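Local coordinates for cobalamin (Vitamin B12) biosynthesis CbiX protein (PDB 3LYH) that is probably a metal-binding lyase of the chelatase clan, related to the CbiX proteins of cobalamin (vitamin B12) biosynthesis, at residues Q7-A12 / E63-V68. Sequence-based numbering, arbitrary orientation.
Sequences QIILLA and EQFTVV
Gln7 O accepts Thr66 N at 2.9 Å and Ile9 O accepts Val68 N at 2.8 Å, joining the central strands of a four-stranded parallel sheet (order 2-1-3-4), the core of an alpha/beta domain consistent with the chelatase-clan fold, with helices packed against it. Gln7 N, Ile9 N and Leu11 N donate in return to Gln64 O, Thr66 O and Val68 O, as in regular parallel pairing. The axes of strand segments 7-12 and 64-68 cross at 26° with a closest approach of 4.7 Å, consistent with sheet twist.

Gln7, Ile9, Phe65 and Val67 share one face. Gln7 CB lies 3.5 Å from Phe65 CD2, while Ile9 CD1 reaches the same ring carbon obliquely at 3.7 Å. Phe65 CG stands beside the backbone N and anti to the carbonyl carbon (chi1 -62°), which lets the CD2-CE2 side of the ring meet Gln7 CB and CG. Replacing this ring by an alanine would probably open a gap beside Gln7 and Ile9 and remove packing on Ala57 (helix 50-59) and Ile97 (strand 96-99).

On the other face, Ile8 CD1 touches Thr66 CB, and Leu10 CD2 meets Val68 CB at 3.9 Å. This face adjoins the second subunit, Ile8 packing on its Leu121 and Leu10 on its Val117. Thr66 OG1 hydrogen-bonds His6 NE2 of its own chain and Ser124 OG of the second subunit. Leu11 N approaches Val68 O at 2.9 Å, 39° above the carbonyl plane.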
loop_
_atom_site.group_PDB
_atom_site.type_symbol
_atom_site.label_atom_id
_atom_site.label_comp_id
_atom_site.label_asym_id
_atom_site.label_seq_id
_atom_site.Cartn_x
_atom_site.Cartn_y
_atom_site.Cartn_z
ATOM N N GLN B 7 -22.172 -3.118 4.221
ATOM C CA GLN B 7 -21.439 -2.641 3.039
ATOM C C GLN B 7 -20.013 -2.394 3.426
ATOM O O GLN B 7 -19.764 -1.694 4.390
ATOM C CB GLN B 7 -22.036 -1.331 2.527
ATOM C CG GLN B 7 -21.284 -0.697 1.338
ATOM C CD GLN B 7 -21.509 -1.391 -0.017
ATOM O OE1 GLN B 7 -20.575 -1.492 -0.849
ATOM N NE2 GLN B 7 -22.737 -1.820 -0.264
ATOM N N ILE B 8 -19.079 -2.953 2.670
ATOM C CA ILE B 8 -17.671 -2.613 2.790
ATOM C C ILE B 8 -17.354 -1.545 1.740
ATOM O O ILE B 8 -17.705 -1.668 0.574
ATOM C CB ILE B 8 -16.781 -3.842 2.533
ATOM C CG1 ILE B 8 -16.911 -4.857 3.674
ATOM C CG2 ILE B 8 -15.309 -3.433 2.307
ATOM C CD1 ILE B 8 -16.100 -4.439 4.949
ATOM N N ILE B 9 -16.693 -0.485 2.184
ATOM C CA ILE B 9 -16.145 0.544 1.315
ATOM C C ILE B 9 -14.635 0.490 1.453
ATOM O O ILE B 9 -14.100 0.758 2.547
ATOM C CB ILE B 9 -16.664 1.955 1.659
ATOM C CG1 ILE B 9 -18.171 1.953 1.567
ATOM C CG2 ILE B 9 -16.112 2.986 0.644
ATOM C CD1 ILE B 9 -18.866 3.273 1.967
ATOM N N LEU B 10 -13.959 0.155 0.362
ATOM C CA LEU B 10 -12.486 0.204 0.283
ATOM C C LEU B 10 -12.138 1.607 -0.091
ATOM O O LEU B 10 -12.530 2.053 -1.164
ATOM C CB LEU B 10 -11.907 -0.785 -0.714
ATOM C CG LEU B 10 -12.255 -2.245 -0.494
ATOM C CD1 LEU B 10 -11.646 -3.186 -1.541
ATOM C CD2 LEU B 10 -11.932 -2.701 0.882
ATOM N N LEU B 11 -11.432 2.321 0.787
ATOM C CA LEU B 11 -11.210 3.761 0.610
ATOM C C LEU B 11 -9.793 4.060 0.199
ATOM O O LEU B 11 -8.873 3.778 0.941
ATOM C CB LEU B 11 -11.566 4.570 1.854
ATOM C CG LEU B 11 -11.544 6.098 1.687
ATOM C CD1 LEU B 11 -12.602 6.521 0.743
ATOM C CD2 LEU B 11 -11.719 6.787 3.066
ATOM N N ALA B 12 -9.666 4.688 -0.995
ATOM C CA ALA B 12 -8.333 5.085 -1.550
ATOM C C ALA B 12 -8.229 6.624 -1.669
ATOM O O ALA B 12 -9.248 7.292 -1.714
ATOM C CB ALA B 12 -8.136 4.421 -2.964
ATOM N N GLU B 63 -27.774 0.174 5.605
ATOM C CA GLU B 63 -27.650 1.169 6.642
ATOM C C GLU B 63 -26.336 1.081 7.435
ATOM O O GLU B 63 -26.059 2.031 8.158
ATOM C CB GLU B 63 -28.846 1.072 7.604
ATOM C CG GLU B 63 -30.204 1.084 6.891
ATOM C CD GLU B 63 -30.516 2.391 6.146
ATOM O OE1 GLU B 63 -29.950 3.452 6.482
ATOM O OE2 GLU B 63 -31.370 2.357 5.227
ATOM N N GLN B 64 -25.594 -0.037 7.314
ATOM C CA GLN B 64 -24.394 -0.326 8.129
ATOM C C GLN B 64 -23.216 -0.468 7.163
ATOM O O GLN B 64 -23.297 -1.201 6.161
ATOM C CB GLN B 64 -24.541 -1.630 8.921
ATOM C CG GLN B 64 -25.665 -1.625 9.981
ATOM C CD GLN B 64 -25.343 -0.792 11.200
ATOM O OE1 GLN B 64 -24.171 -0.570 11.530
ATOM N NE2 GLN B 64 -26.394 -0.329 11.892
ATOM N N PHE B 65 -22.144 0.270 7.454
ATOM C CA PHE B 65 -20.969 0.340 6.601
ATOM C C PHE B 65 -19.722 0.135 7.429
ATOM O O PHE B 65 -19.712 0.465 8.611
ATOM C CB PHE B 65 -20.874 1.726 5.926
ATOM C CG PHE B 65 -22.031 2.034 5.024
ATOM C CD1 PHE B 65 -23.248 2.459 5.562
ATOM C CD2 PHE B 65 -21.900 1.997 3.639
ATOM C CE1 PHE B 65 -24.349 2.734 4.719
ATOM C CE2 PHE B 65 -22.957 2.280 2.796
ATOM C CZ PHE B 65 -24.197 2.669 3.331
ATOM N N THR B 66 -18.680 -0.376 6.787
ATOM C CA THR B 66 -17.324 -0.376 7.338
ATOM C C THR B 66 -16.411 0.130 6.227
ATOM O O THR B 66 -16.418 -0.412 5.131
ATOM C CB THR B 66 -16.870 -1.749 7.845
ATOM O OG1 THR B 66 -17.757 -2.150 8.914
ATOM C CG2 THR B 66 -15.412 -1.733 8.349
ATOM N N VAL B 67 -15.707 1.210 6.535
ATOM C CA VAL B 67 -14.640 1.775 5.682
ATOM C C VAL B 67 -13.337 1.123 6.024
ATOM O O VAL B 67 -12.890 1.178 7.187
ATOM C CB VAL B 67 -14.556 3.299 5.851
ATOM C CG1 VAL B 67 -13.383 3.881 5.071
ATOM C CG2 VAL B 67 -15.876 3.974 5.371
ATOM N N VAL B 68 -12.750 0.479 5.019
ATOM C CA VAL B 68 -11.419 -0.181 5.117
ATOM C C VAL B 68 -10.444 0.697 4.285
ATOM O O VAL B 68 -10.491 0.667 3.038
ATOM C CB VAL B 68 -11.413 -1.608 4.560
ATOM C CG1 VAL B 68 -10.022 -2.242 4.694
ATOM C CG2 VAL B 68 -12.450 -2.494 5.268
#